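Local coordinates for protein Pre-mRNA-splicing factor 38 (Chaetomium thermophilum, PDB 5F5T) that is probably required for pre-mRNA splicing, as a spliceosomal protein of the PRP38 family, at residues Ile37-Val42 against Ser178-Lys183; Glu70-Val75 against Phe116-Ala121; Gly77-Thr82 against Arg151-Asn156. All coordinates share one frame; numbering follows the deposited sequence.

Contact 1. Residues Ile37-Val42 against Ser178-Lys183; sequences IMEKAV and STSLWK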
ATOM      1  N   ILE A  37     -14.613   6.831   0.339  1.00 67.21           N
ATOM      2  CA  ILE A  37     -13.376   6.152  -0.043  1.00 79.20           C
ATOM      3  C   ILE A  37     -13.532   4.647   0.117  1.00 78.25           C
ATOM      4  O   ILE A  37     -13.047   3.866  -0.702  1.00 71.72           O
ATOM      5  CB  ILE A  37     -12.171   6.649   0.770  1.00 79.64           C
ATOM      6  CG1 ILE A  37     -12.004   8.156   0.563  1.00 73.12           C
ATOM      7  CG2 ILE A  37     -10.902   5.952   0.318  1.00 86.78           C
ATOM      8  CD1 ILE A  37     -10.659   8.697   0.994  1.00 74.30           C
ATOM      9  N   MET A  38     -14.193   4.241   1.192  1.00 74.76           N
ATOM     10  CA  MET A  38     -14.520   2.839   1.383  1.00 66.58           C
ATOM     11  C   MET A  38     -15.941   2.557   0.881  1.00 83.08           C
ATOM     12  O   MET A  38     -16.813   3.427   0.942  1.00 75.06           O
ATOM     13  CB  MET A  38     -14.347   2.454   2.851  1.00 61.71           C
ATOM     14  CG  MET A  38     -12.874   2.352   3.241  1.00 86.28           C
ATOM     15  SD  MET A  38     -12.608   2.083   4.997  1.00 79.95           S
ATOM     16  CE  MET A  38     -13.619   0.636   5.191  1.00 71.39           C
ATOM     17  N   GLU A  39     -16.157   1.352   0.362  1.00 83.53           N
ATOM     18  CA  GLU A  39     -17.439   0.973  -0.235  1.00 80.81           C
ATOM     19  C   GLU A  39     -18.569   0.997   0.792  1.00 84.29           C
ATOM     20  O   GLU A  39     -18.341   0.746   1.973  1.00 90.35           O
ATOM     21  CB  GLU A  39     -17.330  -0.415  -0.867  1.00 90.45           C
ATOM     22  CG  GLU A  39     -16.017  -0.641  -1.594  1.00118.05           C
ATOM     23  CD  GLU A  39     -15.672  -2.108  -1.753  1.00120.76           C
ATOM     24  OE1 GLU A  39     -14.580  -2.405  -2.280  1.00116.31           O
ATOM     25  OE2 GLU A  39     -16.485  -2.963  -1.342  1.00120.78           O
ATOM     26  N   LYS A  40     -19.784   1.284   0.330  1.00 92.12           N
ATOM     27  CA  LYS A  40     -20.939   1.439   1.215  1.00 91.91           C
ATOM     28  C   LYS A  40     -21.201   0.176   2.025  1.00 89.34           C
ATOM     29  O   LYS A  40     -21.473   0.243   3.224  1.00 91.99           O
ATOM     30  CB  LYS A  40     -22.186   1.807   0.406  1.00 83.04           C
ATOM     31  CG  LYS A  40     -23.367   2.302   1.231  1.00 94.38           C
ATOM     32  CD  LYS A  40     -24.568   2.587   0.335  1.00121.83           C
ATOM     33  CE  LYS A  40     -25.867   2.656   1.124  1.00133.61           C
ATOM     34  NZ  LYS A  40     -26.010   3.963   1.827  1.00136.11           N
ATOM     35  N   ALA A  41     -21.096  -0.972   1.360  1.00 80.63           N
ATOM     36  CA  ALA A  41     -21.311  -2.266   1.995  1.00 78.14           C
ATOM     37  C   ALA A  41     -20.363  -2.449   3.175  1.00 73.82           C
ATOM     38  O   ALA A  41     -20.779  -2.830   4.274  1.00 75.66           O
ATOM     39  CB  ALA A  41     -21.130  -3.385   0.988  1.00 79.80           C
ATOM     40  N   VAL A  42     -19.086  -2.171   2.940  1.00 77.42           N
ATOM     41  CA  VAL A  42     -18.083  -2.299   3.984  1.00 71.37           C
ATOM     42  C   VAL A  42     -18.320  -1.284   5.106  1.00 81.33           C
ATOM     43  O   VAL A  42     -18.141  -1.607   6.281  1.00 73.65           O
ATOM     44  CB  VAL A  42     -16.663  -2.117   3.417  1.00 74.22           C
ATOM     45  CG1 VAL A  42     -15.624  -2.309   4.508  1.00 91.21           C
ATOM     46  CG2 VAL A  42     -16.422  -3.096   2.280  1.00 73.97           C
ATOM     47  N   SER A 178      -9.907  -5.298   1.687  1.00 58.01           N
ATOM     48  CA  SER A 178     -11.309  -5.210   1.300  1.00 71.40           C
ATOM     49  C   SER A 178     -11.660  -3.792   0.866  1.00 79.30           C
ATOM     50  O   SER A 178     -12.831  -3.414   0.827  1.00 80.13           O
ATOM     51  CB  SER A 178     -12.216  -5.653   2.453  1.00 66.14           C
ATOM     52  OG  SER A 178     -12.258  -7.064   2.566  1.00 95.52           O
ATOM     53  N   THR A 179     -10.636  -3.020   0.517  1.00 71.33           N
ATOM     54  CA  THR A 179     -10.824  -1.635   0.118  1.00 68.63           C
ATOM     55  C   THR A 179     -10.197  -1.373  -1.245  1.00 69.30           C
ATOM     56  O   THR A 179      -9.040  -1.720  -1.481  1.00 78.18           O
ATOM     57  CB  THR A 179     -10.204  -0.672   1.145  1.00 63.28           C
ATOM     58  OG1 THR A 179     -10.823  -0.864   2.422  1.00 80.41           O
ATOM     59  CG2 THR A 179     -10.375   0.777   0.707  1.00 66.88           C
ATOM     60  N   SER A 180     -10.951  -0.726  -2.126  1.00 72.71           N
ATOM     61  CA  SER A 180     -10.415  -0.316  -3.414  1.00 68.27           C
ATOM     62  C   SER A 180      -9.652   0.982  -3.222  1.00 77.05           C
ATOM     63  O   SER A 180     -10.185   1.955  -2.684  1.00 90.52           O
ATOM     64  CB  SER A 180     -11.525  -0.143  -4.445  1.00 64.31           C
ATOM     65  OG  SER A 180     -12.010  -1.399  -4.879  1.00 86.48           O
ATOM     66  N   LEU A 181      -8.410   1.001  -3.686  1.00 77.02           N
ATOM     67  CA  LEU A 181      -7.557   2.162  -3.505  1.00 71.32           C
ATOM     68  C   LEU A 181      -7.670   3.002  -4.756  1.00 73.13           C
ATOM     69  O   LEU A 181      -7.757   2.457  -5.857  1.00 85.30           O
ATOM     70  CB  LEU A 181      -6.108   1.741  -3.266  1.00 65.29           C
ATOM     71  CG  LEU A 181      -5.876   0.459  -2.463  1.00 64.77           C
ATOM     72  CD1 LEU A 181      -4.397   0.088  -2.452  1.00 48.20           C
ATOM     73  CD2 LEU A 181      -6.402   0.613  -1.047  1.00 69.94           C
ATOM     74  N   TRP A 182      -7.696   4.321  -4.594  1.00 67.05           N
ATOM     75  CA  TRP A 182      -7.959   5.195  -5.726  1.00 71.37           C
ATOM     76  C   TRP A 182      -6.859   4.949  -6.743  1.00 73.10           C
ATOM     77  O   TRP A 182      -5.689   4.795  -6.373  1.00 68.87           O
ATOM     78  CB  TRP A 182      -7.987   6.664  -5.316  1.00 77.97           C
ATOM     79  CG  TRP A 182      -6.684   7.170  -4.805  1.00 65.45           C
ATOM     80  CD1 TRP A 182      -6.119   6.939  -3.587  1.00 65.49           C
ATOM     81  CD2 TRP A 182      -5.785   8.027  -5.512  1.00 68.82           C
ATOM     82  NE1 TRP A 182      -4.907   7.591  -3.499  1.00 57.80           N
ATOM     83  CE2 TRP A 182      -4.685   8.268  -4.671  1.00 65.07           C
ATOM     84  CE3 TRP A 182      -5.806   8.616  -6.780  1.00 72.06           C
ATOM     85  CZ2 TRP A 182      -3.613   9.070  -5.060  1.00 63.80           C
ATOM     86  CZ3 TRP A 182      -4.743   9.406  -7.164  1.00 75.90           C
ATOM     87  CH2 TRP A 182      -3.661   9.629  -6.307  1.00 67.70           C
ATOM     88  N   LYS A 183      -7.231   4.882  -8.016  1.00 64.72           N
ATOM     89  CA  LYS A 183      -6.254   4.561  -9.043  1.00 70.45           C
ATOM     90  C   LYS A 183      -5.196   5.654  -9.144  1.00 77.12           C
ATOM     91  O   LYS A 183      -5.513   6.842  -9.155  1.00 90.05           O
ATOM     92  CB  LYS A 183      -6.951   4.337 -10.387  1.00 68.00           C
ATOM     93  CG  LYS A 183      -7.841   3.092 -10.415  1.00 85.47           C
ATOM     94  CD  LYS A 183      -8.825   3.124 -11.573  1.00110.34           C
ATOM     95  CE  LYS A 183      -9.818   1.971 -11.510  1.00113.86           C
ATOM     96  NZ  LYS A 183      -9.513   0.980 -12.583  1.00119.93           N
TER
HETATM   97  O   HOH W   1     -13.248   1.536  -1.438  1.00 74.20           O
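M38 and T179 bring the two backbones to within 5.9 Å between their CA atoms, and the chains run in opposite directions from there: I37 lies across from L181, and V42, already in helix 40-48, from S178. The main chains do not pair directly. A water bridges them instead, donating to I37 O and accepting from S180 N at 3.3 Å.

Among the side chains, M38 CG sits 3.9 Å from T179 CG2, the two residues meeting at a slant. With OG1 of T179 beside the backbone N (chi1 -60°), the methyl CG2 falls anti to that nitrogen and meets M38; OG1 itself bonds to C177 O. E39, the N-cap residue of helix 40-48, stretches its chain toward the strand, so that OE1 comes 3.8 Å from S180 OG; its strong partner is R175, whose NH2 forms a salt bridge with that same oxygen. One helical turn further on, V42 CG2 lies 3.9 Å from S178 O.

The contact thus seats the start of helix 40-48 beside the short hairpin of strands 175-176 and 179-180. On the buried side, M38, V42 and T179 all touch L89 of helix 87-98, and T179 also packs on F125 and L129 of helix 117-130.

Contact 2. Residues Glu70-Val75 against Phe116-Ala121; sequences EHVRFV and FKYLRA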
ATOM      1  N   GLU A  70      -3.881  -1.757  21.753  1.00 69.77           N
ATOM      2  CA  GLU A  70      -4.794  -2.615  22.499  1.00 72.41           C
ATOM      3  C   GLU A  70      -5.454  -3.736  21.683  1.00 74.40           C
ATOM      4  O   GLU A  70      -5.604  -4.854  22.169  1.00 62.40           O
ATOM      5  CB  GLU A  70      -5.877  -1.740  23.133  1.00 79.44           C
ATOM      6  CG  GLU A  70      -6.559  -2.328  24.346  1.00 88.85           C
ATOM      7  CD  GLU A  70      -7.432  -1.304  25.042  1.00111.67           C
ATOM      8  OE1 GLU A  70      -8.270  -1.703  25.878  1.00126.05           O
ATOM      9  OE2 GLU A  70      -7.279  -0.095  24.750  1.00 96.42           O
ATOM     10  N   HIS A  71      -5.864  -3.434  20.454  1.00 63.77           N
ATOM     11  CA  HIS A  71      -6.839  -4.278  19.770  1.00 60.60           C
ATOM     12  C   HIS A  71      -6.448  -4.874  18.420  1.00 60.14           C
ATOM     13  O   HIS A  71      -7.038  -5.870  18.002  1.00 65.52           O
ATOM     14  CB  HIS A  71      -8.134  -3.485  19.571  1.00 54.90           C
ATOM     15  CG  HIS A  71      -8.836  -3.144  20.846  1.00 61.92           C
ATOM     16  ND1 HIS A  71      -9.364  -4.108  21.684  1.00 64.10           N
ATOM     17  CD2 HIS A  71      -9.107  -1.955  21.426  1.00 65.14           C
ATOM     18  CE1 HIS A  71      -9.921  -3.522  22.724  1.00 63.91           C
ATOM     19  NE2 HIS A  71      -9.783  -2.215  22.597  1.00 63.16           N
ATOM     20  N   VAL A  72      -5.494  -4.287  17.707  1.00 55.04           N
ATOM     21  CA  VAL A  72      -5.195  -4.841  16.391  1.00 58.21           C
ATOM     22  C   VAL A  72      -3.997  -5.787  16.460  1.00 56.56           C
ATOM     23  O   VAL A  72      -2.930  -5.461  16.993  1.00 63.59           O
ATOM     24  CB  VAL A  72      -5.018  -3.737  15.303  1.00 51.66           C
ATOM     25  CG1 VAL A  72      -5.363  -2.377  15.847  1.00 49.86           C
ATOM     26  CG2 VAL A  72      -3.656  -3.768  14.653  1.00 54.85           C
ATOM     27  N   ARG A  73      -4.239  -7.003  15.991  1.00 54.21           N
ATOM     28  CA  ARG A  73      -3.253  -8.070  16.002  1.00 58.23           C
ATOM     29  C   ARG A  73      -2.981  -8.565  14.589  1.00 58.47           C
ATOM     30  O   ARG A  73      -2.221  -9.513  14.394  1.00 58.90           O
ATOM     31  CB  ARG A  73      -3.728  -9.225  16.884  1.00 61.22           C
ATOM     32  CG  ARG A  73      -3.857  -8.862  18.347  1.00 60.91           C
ATOM     33  CD  ARG A  73      -2.555  -8.282  18.878  1.00 65.26           C
ATOM     34  NE  ARG A  73      -2.650  -7.943  20.294  1.00 91.73           N
ATOM     35  CZ  ARG A  73      -2.687  -6.703  20.769  1.00 83.63           C
ATOM     36  NH1 ARG A  73      -2.640  -5.669  19.939  1.00 71.33           N
ATOM     37  NH2 ARG A  73      -2.772  -6.495  22.075  1.00 96.06           N
ATOM     38  N   PHE A  74      -3.635  -7.944  13.610  1.00 56.31           N
ATOM     39  CA  PHE A  74      -3.420  -8.297  12.211  1.00 48.36           C
ATOM     40  C   PHE A  74      -3.962  -7.241  11.257  1.00 42.53           C
ATOM     41  O   PHE A  74      -4.758  -6.387  11.640  1.00 59.80           O
ATOM     42  CB  PHE A  74      -4.058  -9.653  11.891  1.00 45.58           C
ATOM     43  CG  PHE A  74      -5.531  -9.719  12.178  1.00 59.31           C
ATOM     44  CD1 PHE A  74      -6.457  -9.316  11.225  1.00 66.22           C
ATOM     45  CD2 PHE A  74      -5.992 -10.192  13.397  1.00 56.66           C
ATOM     46  CE1 PHE A  74      -7.814  -9.378  11.485  1.00 58.77           C
ATOM     47  CE2 PHE A  74      -7.347 -10.256  13.663  1.00 59.41           C
ATOM     48  CZ  PHE A  74      -8.260  -9.846  12.704  1.00 49.65           C
ATOM     49  N   VAL A  75      -3.530  -7.324  10.004  1.00 46.57           N
ATOM     50  CA  VAL A  75      -4.084  -6.497   8.943  1.00 62.09           C
ATOM     51  C   VAL A  75      -5.045  -7.337   8.104  1.00 63.00           C
ATOM     52  O   VAL A  75      -4.774  -8.500   7.807  1.00 74.11           O
ATOM     53  CB  VAL A  75      -2.980  -5.884   8.046  1.00 50.56           C
ATOM     54  CG1 VAL A  75      -2.062  -4.993   8.869  1.00 56.20           C
ATOM     55  CG2 VAL A  75      -2.186  -6.966   7.343  1.00 53.42           C
ATOM     56  N   PHE A 116       5.251   0.979  17.327  1.00 78.47           N
ATOM     57  CA  PHE A 116       4.168   0.035  17.043  1.00 56.48           C
ATOM     58  C   PHE A 116       3.946  -0.183  15.552  1.00 68.88           C
ATOM     59  O   PHE A 116       3.428   0.692  14.842  1.00 66.14           O
ATOM     60  CB  PHE A 116       2.865   0.508  17.679  1.00 60.47           C
ATOM     61  CG  PHE A 116       3.022   0.988  19.092  1.00 64.86           C
ATOM     62  CD1 PHE A 116       3.321   0.101  20.119  1.00 57.96           C
ATOM     63  CD2 PHE A 116       2.869   2.326  19.394  1.00 66.42           C
ATOM     64  CE1 PHE A 116       3.464   0.553  21.424  1.00 60.23           C
ATOM     65  CE2 PHE A 116       3.009   2.784  20.692  1.00 59.66           C
ATOM     66  CZ  PHE A 116       3.308   1.897  21.709  1.00 57.88           C
ATOM     67  N   LYS A 117       4.314  -1.375  15.096  1.00 51.16           N
ATOM     68  CA  LYS A 117       4.303  -1.696  13.676  1.00 53.27           C
ATOM     69  C   LYS A 117       2.911  -1.612  13.056  1.00 55.34           C
ATOM     70  O   LYS A 117       2.779  -1.185  11.916  1.00 58.68           O
ATOM     71  CB  LYS A 117       4.895  -3.088  13.434  1.00 47.44           C
ATOM     72  CG  LYS A 117       4.327  -4.179  14.322  1.00 51.16           C
ATOM     73  CD  LYS A 117       5.229  -5.401  14.318  1.00 64.46           C
ATOM     74  CE  LYS A 117       4.560  -6.582  14.974  1.00 63.23           C
ATOM     75  NZ  LYS A 117       5.363  -7.807  14.727  1.00 75.50           N
ATOM     76  N   TYR A 118       1.879  -2.043  13.775  1.00 52.18           N
ATOM     77  CA  TYR A 118       0.518  -1.978  13.239  1.00 52.81           C
ATOM     78  C   TYR A 118       0.041  -0.528  13.119  1.00 64.51           C
ATOM     79  O   TYR A 118      -0.788  -0.208  12.270  1.00 53.54           O
ATOM     80  CB  TYR A 118      -0.442  -2.810  14.093  1.00 39.49           C
ATOM     81  CG  TYR A 118      -0.246  -4.289  13.868  1.00 47.50           C
ATOM     82  CD1 TYR A 118      -0.635  -4.881  12.676  1.00 44.69           C
ATOM     83  CD2 TYR A 118       0.385  -5.082  14.820  1.00 52.80           C
ATOM     84  CE1 TYR A 118      -0.434  -6.227  12.446  1.00 54.81           C
ATOM     85  CE2 TYR A 118       0.596  -6.435  14.597  1.00 44.71           C
ATOM     86  CZ  TYR A 118       0.182  -6.998  13.406  1.00 56.46           C
ATOM     87  OH  TYR A 118       0.385  -8.338  13.172  1.00 53.87           O
ATOM     88  N   LEU A 119       0.572   0.353  13.961  1.00 51.61           N
ATOM     89  CA  LEU A 119       0.269   1.773  13.829  1.00 53.52           C
ATOM     90  C   LEU A 119       0.838   2.298  12.510  1.00 55.19           C
ATOM     91  O   LEU A 119       0.200   3.099  11.821  1.00 64.91           O
ATOM     92  CB  LEU A 119       0.829   2.571  15.007  1.00 49.47           C
ATOM     93  CG  LEU A 119       0.506   4.067  14.990  1.00 62.20           C
ATOM     94  CD1 LEU A 119      -0.997   4.274  14.812  1.00 45.52           C
ATOM     95  CD2 LEU A 119       0.981   4.729  16.266  1.00 61.03           C
ATOM     96  N   ARG A 120       2.043   1.847  12.167  1.00 42.98           N
ATOM     97  CA  ARG A 120       2.662   2.217  10.897  1.00 53.21           C
ATOM     98  C   ARG A 120       1.877   1.648   9.730  1.00 53.08           C
ATOM     99  O   ARG A 120       1.729   2.299   8.696  1.00 61.65           O
ATOM    100  CB  ARG A 120       4.120   1.744  10.830  1.00 48.20           C
ATOM    101  CG  ARG A 120       4.763   1.968   9.469  1.00 48.91           C
ATOM    102  CD  ARG A 120       6.278   1.861   9.494  1.00 57.11           C
ATOM    103  NE  ARG A 120       6.861   2.713  10.523  1.00 73.87           N
ATOM    104  CZ  ARG A 120       8.153   2.744  10.827  1.00 67.13           C
ATOM    105  NH1 ARG A 120       8.584   3.556  11.782  1.00 74.66           N
ATOM    106  NH2 ARG A 120       9.014   1.965  10.183  1.00 74.97           N
ATOM    107  N   ALA A 121       1.391   0.422   9.894  1.00 39.90           N
ATOM    108  CA  ALA A 121       0.594  -0.213   8.850  1.00 62.62           C
ATOM    109  C   ALA A 121      -0.691   0.572   8.609  1.00 63.82           C
ATOM    110  O   ALA A 121      -1.070   0.830   7.466  1.00 54.21           O
ATOM    111  CB  ALA A 121       0.275  -1.645   9.223  1.00 46.48           C
TER
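V72 and Y118 join two pieces of the mostly helical PRP38-family domain: the loop leaving helix 61-71 and the first turn of helix 117-130, for which F116 is the N-cap. The backbones are closest at these two residues, whose CA atoms are 7.1 Å apart.

Apolar contacts make up most of it. V72 CG2 lies against the root of the tyrosine, 3.5 Å from Y118 CG, the two side chains passing each other in opposite directions. V75 CG1 comes to the ring's edge, 4.1 Å from Y118 CD1, and equally close to A121 CB one turn along the helix. The loop backbone follows the ring outward, with F74 CA 3.6 Å from Y118 CE1. Y118 reaches this far across because its CG stands anti to the carbonyl carbon (chi1 -74°), with the ring laid along residues 72 to 75. Behind the valines, L91 and F88 of helix 87-98 close the core.

The polar contacts fall in two places. At the outer end of the ring, Y118 OH is hydrogen-bonded to R151 N of strand 149-153; Y118 also packs on a polar side chain of another protein chain. Back toward helix 61-71, R73 points away from helix 117-130 and folds over its own loop: NH1 bonds to V69 O and to V72 O, the latter at 3.0 Å with an N-H...O angle of 156°, approaching from above the carbonyl plane.

Contact 3. Residues Gly77-Thr82 against Arg151-Asn156; sequences GVTGVT and RRKGKN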
ATOM      1  N   GLY A  77      -9.265  -6.950   5.821  1.00 56.40           N
ATOM      2  CA  GLY A  77     -10.507  -6.241   5.564  1.00 54.88           C
ATOM      3  C   GLY A  77     -11.676  -6.891   6.279  1.00 54.49           C
ATOM      4  O   GLY A  77     -11.756  -6.862   7.509  1.00 51.84           O
ATOM      5  N   VAL A  78     -12.585  -7.479   5.505  1.00 54.59           N
ATOM      6  CA  VAL A  78     -13.718  -8.202   6.073  1.00 67.53           C
ATOM      7  C   VAL A  78     -13.523  -9.698   5.830  1.00 62.60           C
ATOM      8  O   VAL A  78     -13.125 -10.117   4.744  1.00 74.86           O
ATOM      9  CB  VAL A  78     -15.071  -7.728   5.476  1.00 58.06           C
ATOM     10  CG1 VAL A  78     -15.285  -6.254   5.765  1.00 58.18           C
ATOM     11  CG2 VAL A  78     -15.124  -7.971   3.981  1.00 78.23           C
ATOM     12  N   THR A  79     -13.784 -10.501   6.855  1.00 62.90           N
ATOM     13  CA  THR A  79     -13.445 -11.917   6.809  1.00 56.38           C
ATOM     14  C   THR A  79     -14.597 -12.791   7.297  1.00 53.77           C
ATOM     15  O   THR A  79     -15.426 -12.346   8.089  1.00 71.39           O
ATOM     16  CB  THR A  79     -12.181 -12.193   7.663  1.00 86.89           C
ATOM     17  OG1 THR A  79     -11.164 -11.240   7.328  1.00 85.88           O
ATOM     18  CG2 THR A  79     -11.645 -13.601   7.439  1.00 97.07           C
ATOM     19  N   GLY A  80     -14.652 -14.027   6.806  1.00 53.85           N
ATOM     20  CA  GLY A  80     -15.601 -15.012   7.285  1.00 50.48           C
ATOM     21  C   GLY A  80     -16.989 -14.859   6.699  1.00 67.63           C
ATOM     22  O   GLY A  80     -17.278 -13.886   6.004  1.00 73.11           O
ATOM     23  N   VAL A  81     -17.855 -15.821   7.001  1.00 66.16           N
ATOM     24  CA  VAL A  81     -19.232 -15.788   6.532  1.00 66.42           C
ATOM     25  C   VAL A  81     -19.966 -14.597   7.128  1.00 74.38           C
ATOM     26  O   VAL A  81     -20.789 -13.969   6.465  1.00 79.71           O
ATOM     27  CB  VAL A  81     -19.986 -17.081   6.893  1.00 70.28           C
ATOM     28  CG1 VAL A  81     -21.315 -17.146   6.157  1.00 83.44           C
ATOM     29  CG2 VAL A  81     -19.132 -18.298   6.577  1.00 79.89           C
ATOM     30  N   THR A  82     -19.658 -14.287   8.385  1.00 64.91           N
ATOM     31  CA  THR A  82     -20.310 -13.185   9.084  1.00 69.27           C
ATOM     32  C   THR A  82     -19.873 -11.825   8.550  1.00 67.39           C
ATOM     33  O   THR A  82     -20.462 -10.803   8.899  1.00 85.43           O
ATOM     34  CB  THR A  82     -20.031 -13.231  10.593  1.00 69.54           C
ATOM     35  OG1 THR A  82     -18.617 -13.241  10.828  1.00 71.12           O
ATOM     36  CG2 THR A  82     -20.670 -14.467  11.206  1.00 62.51           C
ATOM     37  N   ARG A 151       0.820 -10.029  10.938  1.00 52.32           N
ATOM     38  CA  ARG A 151      -0.133 -11.093  10.670  1.00 49.22           C
ATOM     39  C   ARG A 151      -1.182 -10.545   9.713  1.00 65.49           C
ATOM     40  O   ARG A 151      -1.597  -9.390   9.824  1.00 51.45           O
ATOM     41  CB  ARG A 151      -0.807 -11.598  11.945  1.00 50.27           C
ATOM     42  CG  ARG A 151       0.148 -12.138  12.992  1.00 70.15           C
ATOM     43  CD  ARG A 151       0.876 -13.405  12.592  1.00 61.28           C
ATOM     44  NE  ARG A 151       0.071 -14.483  12.045  1.00 61.72           N
ATOM     45  CZ  ARG A 151       0.613 -15.565  11.496  1.00 65.75           C
ATOM     46  NH1 ARG A 151       1.934 -15.665  11.434  1.00 62.56           N
ATOM     47  NH2 ARG A 151      -0.143 -16.537  11.006  1.00 59.72           N
ATOM     48  N   ARG A 152      -1.602 -11.373   8.769  1.00 51.38           N
ATOM     49  CA  ARG A 152      -2.668 -11.013   7.850  1.00 51.99           C
ATOM     50  C   ARG A 152      -3.801 -12.014   8.005  1.00 51.09           C
ATOM     51  O   ARG A 152      -3.553 -13.205   8.135  1.00 59.00           O
ATOM     52  CB  ARG A 152      -2.133 -10.993   6.420  1.00 56.93           C
ATOM     53  CG  ARG A 152      -3.178 -10.918   5.326  1.00 81.47           C
ATOM     54  CD  ARG A 152      -2.491 -10.927   3.972  1.00103.50           C
ATOM     55  NE  ARG A 152      -1.572 -12.058   3.852  1.00124.88           N
ATOM     56  CZ  ARG A 152      -0.514 -12.085   3.046  1.00128.76           C
ATOM     57  NH1 ARG A 152      -0.226 -11.037   2.287  1.00133.73           N
ATOM     58  NH2 ARG A 152       0.263 -13.160   3.006  1.00116.27           N
ATOM     59  N   LYS A 153      -5.045 -11.547   7.988  1.00 63.74           N
ATOM     60  CA  LYS A 153      -6.159 -12.440   8.281  1.00 58.14           C
ATOM     61  C   LYS A 153      -6.557 -13.256   7.063  1.00 85.41           C
ATOM     62  O   LYS A 153      -6.938 -12.706   6.032  1.00 88.11           O
ATOM     63  CB  LYS A 153      -7.367 -11.661   8.794  1.00 64.22           C
ATOM     64  CG  LYS A 153      -8.492 -12.554   9.298  1.00 54.90           C
ATOM     65  CD  LYS A 153      -8.173 -13.143  10.661  1.00 70.39           C
ATOM     66  CE  LYS A 153      -9.230 -14.157  11.069  1.00 75.43           C
ATOM     67  NZ  LYS A 153     -10.602 -13.609  10.895  1.00100.61           N
ATOM     68  N   GLY A 154      -6.454 -14.574   7.201  1.00110.06           N
ATOM     69  CA  GLY A 154      -6.813 -15.509   6.153  1.00110.47           C
ATOM     70  C   GLY A 154      -8.172 -16.135   6.394  1.00118.52           C
ATOM     71  O   GLY A 154      -8.942 -15.671   7.237  1.00117.96           O
ATOM     72  N   LYS A 155      -8.474 -17.184   5.634  1.00123.59           N
ATOM     73  CA  LYS A 155      -9.755 -17.874   5.756  1.00138.65           C
ATOM     74  C   LYS A 155      -9.938 -18.525   7.124  1.00141.64           C
ATOM     75  O   LYS A 155     -11.016 -18.439   7.715  1.00146.59           O
ATOM     76  CB  LYS A 155      -9.892 -18.916   4.645  1.00151.10           C
ATOM     77  CG  LYS A 155     -10.036 -18.295   3.262  1.00155.42           C
ATOM     78  CD  LYS A 155     -11.336 -17.503   3.161  1.00159.20           C
ATOM     79  CE  LYS A 155     -11.102 -15.998   3.088  1.00158.18           C
ATOM     80  NZ  LYS A 155     -12.268 -15.267   3.668  1.00163.39           N
ATOM     81  N   ASN A 156      -8.894 -19.180   7.622  1.00132.35           N
ATOM     82  CA  ASN A 156      -8.866 -19.625   9.010  1.00127.04           C
ATOM     83  C   ASN A 156      -7.586 -19.129   9.677  1.00108.11           C
ATOM     84  O   ASN A 156      -6.490 -19.296   9.141  1.00109.80           O
ATOM     85  CB  ASN A 156      -8.995 -21.148   9.118  1.00145.97           C
ATOM     86  CG  ASN A 156      -7.814 -21.889   8.517  1.00156.92           C
ATOM     87  OD1 ASN A 156      -6.783 -22.068   9.168  1.00160.66           O
ATOM     88  ND2 ASN A 156      -7.968 -22.347   7.281  1.00157.98           N
TER
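The flat groups that T79 and K155 approach are peptides rather than rings: the methyl CG2 of T79 lies 3.4 Å from G154 O, and the amino group of K155 points in the direction of the G80 peptide, NZ 4.1 Å from G80 N.

T79 carries the contact, with both branches in use. OG1 lies beside the backbone N (chi1 -48°), which puts CG2 anti to it and facing the turn at G154, while OG1 sits 3.6 Å from K153 CG. The lysine crosses the threonine at an angle; bends at chi2 (76°) and chi4 (-49°) curl its chain back, leaving K153 NZ 3.6 Å from T79 CG2. K155 also turns its chain in from the far side of the loop, but it is poorly ordered and its position should be read loosely. Were T79 replaced by a glycine, K153 would probably lose the threonine part of the surface its aliphatic chain lies against, leaving its outer end freer to swing and a gap beside G154.

G80 has positive phi, a backbone shape that suits glycine. This is a surface meeting of two antiparallel beta hairpins near their turns: the small one of strands 78-79 and 84-85, and the longer one of strands 149-153 and 158-162.

Contacts 2 and 3 are continuous, their centres about 16 Å apart. R151 ties them by its backbone, with a probable hydrogen bond from V75 N to R151 O of 2.8 Å, and F74 CD1 packs on K153 CB at 3.5 Å. Contact 3 also reaches contact 1, about 17 Å away between centres: S178 OG and V78 N lie 3.0 Å apart, a probable hydrogen bond, and V42 CG1 packs on V78 CG1. Contacts 1 and 2 do not touch, their nearest atoms being about 8 Å apart. The chain through residues 70-82 therefore links all three. Another protein chain meets contact 2, where an acidic side chain of that chain pairs with K117, and touches contact 3 at R151.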